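Uncharacterized protein (Treponema denticola ATCC 35404, PDB 6R9N) probably senses iron and oxygen for bacterial chemotaxis, using a di-iron centre in a metallo-beta-lactamase fold that holds a stabilised iron-peroxy species. Local coordinates at residues E183-H188 / N235-W240; K204-W209 / N239-L244. All coordinates share one frame; numbering follows the deposited sequence.

Both contacts lie in the helical part of the metallo-beta-lactamase fold, on the same side of the chain's centre, with their own centres 14 Å apart. They share helix 232-242 near the C-terminus, which is met first by helix 185-199 (contact 1) and then by helix 203-215 (contact 2), two helices that follow each other in the chain. Contact 1 uses the more N-terminal part of the shared helix and contact 2 its C-terminal part; Asn239 and Trp240 belong to both ranges. Leu238 CD2 joins the two areas by packing 4.2 Å from Trp209 CZ3. The helix after the last short strands is thereby tied to the helix pair before them, away from the iron atoms.

Contact 1 of 2, residues E183-H188 / N235-W240; sequences EDFEKH and NNFLNW
In a helical layer on the outside of the alpha-beta-beta-alpha sandwich of the metallo-beta-lactamase fold, Phe185, at the start of helix 185-199, reaches across to Asn236, Phe237 and Trp240 on one side of helix 232-242. Its chi1 of -166° sets CG anti to the backbone N and sends the ring straight at the neighbouring helix, where nearly every ring atom finds a partner. Over one face of the ring lies Asn236: CB stands 4.1 Å from the ring centroid and only 20° off the normal, a CH-pi contact displaced toward the rim. The Asn236 amide does not stack on the ring, and its ND2 is spent on a hydrogen bond to Gln233 OE1 one turn earlier. The far end of the phenyl group settles against the helix backbone, with CE1 3.6 Å from Phe237 CA and also 4.0 Å from Phe237 CB; CE1 sits at the edge of the Phe237 ring, close to its plane. Phe237 itself is buried and continues inward to Tyr229, Ile168 and Ile192, with its side chain about 13 Å from the bound peroxide. One turn further along the helix, Trp240 receives the edge of Phe185 on its face in an offset T-shaped pair, the centroids of the phenyl and the five-membered ring 5.6 Å apart and the planes at 69°. Further along helix 185-199, Leu189, Ile192 and His196 also meet Trp240, so Phe185 begins a longer helix-helix seam. Asp184 is the N-cap of helix 185-199, its OD2 accepting a weak capping bond from Lys187 N. No hydrogen bond crosses between the segments; the closest approach to Trp240 is apolar, Phe185 CZ to Trp240 CB at 3.6 Å.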
# COMPACT_ATOMS: atom_id res chain seq x y z
N GLU A 183 27.11 -10.04 3.33
CA GLU A 183 28.29 -10.78 2.85
C GLU A 183 28.14 -12.29 2.86
O GLU A 183 28.98 -12.99 2.29
CB GLU A 183 29.58 -10.35 3.53
CG GLU A 183 30.05 -8.94 2.98
CD GLU A 183 30.43 -9.01 1.49
OE1 GLU A 183 30.18 -8.04 0.75
OE2 GLU A 183 30.92 -10.07 1.03
N ASP A 184 27.06 -12.83 3.41
CA ASP A 184 26.80 -14.26 3.26
C ASP A 184 25.33 -14.40 2.90
O ASP A 184 24.46 -14.21 3.75
CB ASP A 184 27.15 -15.07 4.52
CG ASP A 184 26.84 -16.55 4.35
OD1 ASP A 184 27.11 -17.11 3.25
OD2 ASP A 184 26.28 -17.15 5.31
N PHE A 185 25.08 -14.69 1.62
CA PHE A 185 23.71 -14.79 1.13
C PHE A 185 22.93 -15.85 1.89
O PHE A 185 21.74 -15.67 2.17
CB PHE A 185 23.70 -15.09 -0.37
CG PHE A 185 22.36 -14.88 -1.00
CD1 PHE A 185 21.86 -13.60 -1.13
CD2 PHE A 185 21.60 -15.94 -1.44
CE1 PHE A 185 20.61 -13.39 -1.69
CE2 PHE A 185 20.36 -15.75 -2.01
CZ PHE A 185 19.86 -14.47 -2.13
N GLU A 186 23.58 -16.96 2.26
CA GLU A 186 22.88 -18.00 2.99
C GLU A 186 22.49 -17.54 4.39
O GLU A 186 21.42 -17.91 4.88
CB GLU A 186 23.73 -19.27 3.09
CG GLU A 186 23.94 -20.00 1.80
CD GLU A 186 22.66 -20.57 1.26
OE1 GLU A 186 21.79 -20.97 2.07
OE2 GLU A 186 22.51 -20.61 0.01
N LYS A 187 23.33 -16.73 5.04
CA LYS A 187 22.93 -16.21 6.35
C LYS A 187 21.86 -15.14 6.22
O LYS A 187 21.05 -14.94 7.14
CB LYS A 187 24.14 -15.64 7.09
CG LYS A 187 24.86 -16.63 7.99
CD LYS A 187 25.57 -15.91 9.15
CE LYS A 187 26.65 -16.79 9.77
NZ LYS A 187 27.96 -16.07 9.89
N HIS A 188 21.85 -14.42 5.10
CA HIS A 188 20.85 -13.38 4.88
C HIS A 188 19.50 -13.94 4.47
O HIS A 188 18.47 -13.35 4.79
CB HIS A 188 21.34 -12.42 3.80
CG HIS A 188 20.62 -11.11 3.79
ND1 HIS A 188 20.73 -10.20 4.82
CD2 HIS A 188 19.80 -10.55 2.87
CE1 HIS A 188 20.01 -9.13 4.53
NE2 HIS A 188 19.44 -9.32 3.35
N ASN A 235 24.37 -10.60 -8.03
CA ASN A 235 24.10 -11.82 -8.78
C ASN A 235 23.39 -12.86 -7.92
O ASN A 235 22.45 -13.52 -8.38
CB ASN A 235 25.41 -12.40 -9.32
CG ASN A 235 25.82 -11.77 -10.62
OD1 ASN A 235 24.98 -11.23 -11.35
ND2 ASN A 235 27.12 -11.81 -10.92
N ASN A 236 23.86 -13.04 -6.69
CA ASN A 236 23.25 -14.04 -5.82
C ASN A 236 21.77 -13.73 -5.61
O ASN A 236 20.92 -14.60 -5.78
CB ASN A 236 23.98 -14.08 -4.48
CG ASN A 236 25.27 -14.88 -4.54
OD1 ASN A 236 25.51 -15.62 -5.49
ND2 ASN A 236 26.09 -14.75 -3.51
N PHE A 237 21.46 -12.47 -5.28
CA PHE A 237 20.07 -12.11 -5.04
C PHE A 237 19.23 -12.29 -6.31
O PHE A 237 18.16 -12.91 -6.28
CB PHE A 237 19.97 -10.67 -4.54
CG PHE A 237 18.55 -10.21 -4.41
CD1 PHE A 237 17.77 -10.64 -3.35
CD2 PHE A 237 17.97 -9.43 -5.38
CE1 PHE A 237 16.46 -10.25 -3.24
CE2 PHE A 237 16.66 -9.05 -5.29
CZ PHE A 237 15.90 -9.46 -4.21
N LEU A 238 19.71 -11.76 -7.43
CA LEU A 238 18.95 -11.86 -8.68
C LEU A 238 18.70 -13.31 -9.07
O LEU A 238 17.59 -13.66 -9.49
CB LEU A 238 19.68 -11.12 -9.80
CG LEU A 238 19.84 -9.62 -9.57
CD1 LEU A 238 20.52 -8.93 -10.75
CD2 LEU A 238 18.49 -9.01 -9.27
N ASN A 239 19.71 -14.17 -8.93
CA ASN A 239 19.52 -15.58 -9.28
C ASN A 239 18.46 -16.22 -8.40
O ASN A 239 17.57 -16.93 -8.89
CB ASN A 239 20.84 -16.35 -9.16
CG ASN A 239 21.85 -15.95 -10.21
OD1 ASN A 239 21.51 -15.32 -11.23
ND2 ASN A 239 23.12 -16.30 -9.99
N TRP A 240 18.52 -15.95 -7.09
CA TRP A 240 17.54 -16.51 -6.16
C TRP A 240 16.13 -16.02 -6.48
O TRP A 240 15.17 -16.81 -6.50
CB TRP A 240 17.93 -16.15 -4.73
CG TRP A 240 16.88 -16.44 -3.72
CD1 TRP A 240 16.62 -17.65 -3.13
CD2 TRP A 240 15.97 -15.51 -3.14
NE1 TRP A 240 15.59 -17.52 -2.22
CE2 TRP A 240 15.17 -16.22 -2.21
CE3 TRP A 240 15.74 -14.14 -3.32
CZ2 TRP A 240 14.17 -15.60 -1.46
CZ3 TRP A 240 14.75 -13.53 -2.58
CH2 TRP A 240 13.97 -14.26 -1.66

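Contact 2 of 2, residues K204-W209 / N239-L244; sequences KIVSKW and NWLSGL
Where two helices of the metallo-beta-lactamase fold come together, Val206, Ser207 and Trp209 of helix 203-215 pack against Leu241 and Ser242 in the C-terminal part of helix 232-242. The backbones come closest at two serines, Ser207 CA and Ser242 CA lying 4.4 Å apart. The hydroxyls do not bridge this gap: Ser207 CB rests 3.6 Å from Ser242 O, while Ser207 OG turns back to Asn203 O of the preceding turn, and Asn203 ND2 bonds both Ser242 O and Leu244 O. Leu241 spreads its two methyl groups between two neighbours. Its CG lies opposite the backbone N (chi1 -175°) and extends toward helix 203-215; CD1 then lies against Val206, and CD2 touches the six-membered part of the Trp209 indole, 4.0 Å from CE3, the two side chains crossing at about a right angle. The Val206 side is very tight. Val206 CG1, roughly anti to the backbone N (chi1 153°), is pressed on both Leu241 CG at 3.3 Å and Leu241 O at 3.0 Å; both approaches are shorter than normal contact, so the exact position of this methyl is doubtful. Trp209 is fixed at its other end by a hydrogen bond from NE1 to Ser144 OG. Helix 203-215 also reaches the second subunit, where Lys204 NZ bonds Thr248 O of that subunit. Ser242 OG donates back along its own helix to Asn239 O at 3.0 Å, approaching from 34° out of the carbonyl plane.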
# COMPACT_ATOMS: atom_id res chain seq x y z
N LYS A 204 5.85 -14.99 -12.18
CA LYS A 204 5.74 -14.34 -13.48
C LYS A 204 6.22 -12.89 -13.42
O LYS A 204 6.98 -12.45 -14.29
CB LYS A 204 4.30 -14.43 -13.98
CG LYS A 204 4.01 -13.57 -15.19
CD LYS A 204 2.57 -13.76 -15.70
CE LYS A 204 2.35 -13.00 -17.01
NZ LYS A 204 0.90 -12.99 -17.42
N ILE A 205 5.78 -12.13 -12.41
CA ILE A 205 6.20 -10.74 -12.33
C ILE A 205 7.65 -10.66 -11.86
O ILE A 205 8.45 -9.87 -12.38
CB ILE A 205 5.26 -9.91 -11.44
CG1 ILE A 205 5.55 -8.43 -11.62
CG2 ILE A 205 5.39 -10.29 -9.97
CD1 ILE A 205 5.38 -7.94 -13.08
N VAL A 206 8.02 -11.54 -10.93
CA VAL A 206 9.34 -11.46 -10.32
C VAL A 206 10.44 -11.77 -11.33
O VAL A 206 11.49 -11.12 -11.35
CB VAL A 206 9.38 -12.42 -9.12
CG1 VAL A 206 10.73 -12.85 -8.88
CG2 VAL A 206 8.79 -11.76 -7.88
N SER A 207 10.21 -12.75 -12.22
CA SER A 207 11.26 -13.13 -13.17
C SER A 207 11.40 -12.14 -14.32
O SER A 207 12.50 -11.99 -14.86
CB SER A 207 11.00 -14.53 -13.73
OG SER A 207 9.76 -14.56 -14.42
N LYS A 208 10.30 -11.48 -14.73
CA LYS A 208 10.41 -10.39 -15.70
C LYS A 208 11.20 -9.21 -15.13
O LYS A 208 12.00 -8.59 -15.84
CB LYS A 208 9.01 -9.93 -16.13
CG LYS A 208 9.03 -8.88 -17.25
N TRP A 209 10.96 -8.87 -13.86
CA TRP A 209 11.73 -7.82 -13.21
C TRP A 209 13.22 -8.14 -13.22
O TRP A 209 14.03 -7.30 -13.60
CB TRP A 209 11.24 -7.62 -11.77
CG TRP A 209 11.81 -6.39 -11.08
CD1 TRP A 209 11.33 -5.11 -11.15
CD2 TRP A 209 12.94 -6.35 -10.21
NE1 TRP A 209 12.10 -4.28 -10.38
CE2 TRP A 209 13.10 -5.01 -9.79
CE3 TRP A 209 13.86 -7.31 -9.75
CZ2 TRP A 209 14.11 -4.61 -8.94
CZ3 TRP A 209 14.85 -6.91 -8.90
CH2 TRP A 209 14.98 -5.57 -8.50
N ASN A 239 19.71 -14.17 -8.93
CA ASN A 239 19.52 -15.58 -9.28
C ASN A 239 18.46 -16.22 -8.40
O ASN A 239 17.57 -16.93 -8.89
CB ASN A 239 20.84 -16.35 -9.16
CG ASN A 239 21.85 -15.95 -10.21
OD1 ASN A 239 21.51 -15.32 -11.23
ND2 ASN A 239 23.12 -16.30 -9.99
N TRP A 240 18.52 -15.95 -7.09
CA TRP A 240 17.54 -16.51 -6.16
C TRP A 240 16.13 -16.02 -6.48
O TRP A 240 15.17 -16.81 -6.50
CB TRP A 240 17.93 -16.15 -4.73
CG TRP A 240 16.88 -16.44 -3.72
CD1 TRP A 240 16.62 -17.65 -3.13
CD2 TRP A 240 15.97 -15.51 -3.14
NE1 TRP A 240 15.59 -17.52 -2.22
CE2 TRP A 240 15.17 -16.22 -2.21
CE3 TRP A 240 15.74 -14.14 -3.32
CZ2 TRP A 240 14.17 -15.60 -1.46
CZ3 TRP A 240 14.75 -13.53 -2.58
CH2 TRP A 240 13.97 -14.26 -1.66
N LEU A 241 15.97 -14.72 -6.74
CA LEU A 241 14.64 -14.15 -6.95
C LEU A 241 14.00 -14.68 -8.22
O LEU A 241 12.80 -14.99 -8.24
CB LEU A 241 14.73 -12.62 -6.99
CG LEU A 241 13.38 -11.90 -7.10
CD1 LEU A 241 12.45 -12.31 -5.94
CD2 LEU A 241 13.56 -10.39 -7.17
N SER A 242 14.78 -14.83 -9.30
CA SER A 242 14.20 -15.18 -10.59
C SER A 242 13.52 -16.53 -10.56
O SER A 242 12.58 -16.77 -11.32
CB SER A 242 15.27 -15.15 -11.68
OG SER A 242 16.20 -16.19 -11.47
N GLY A 243 13.95 -17.43 -9.67
CA GLY A 243 13.32 -18.72 -9.52
C GLY A 243 12.35 -18.85 -8.37
O GLY A 243 11.85 -19.96 -8.13
N LEU A 244 12.06 -17.77 -7.64
CA LEU A 244 11.23 -17.85 -6.45
C LEU A 244 9.76 -18.00 -6.81
O LEU A 244 9.24 -17.25 -7.64
CB LEU A 244 11.40 -16.61 -5.58
CG LEU A 244 10.73 -16.62 -4.20
CD1 LEU A 244 11.42 -17.57 -3.25
CD2 LEU A 244 10.73 -15.20 -3.61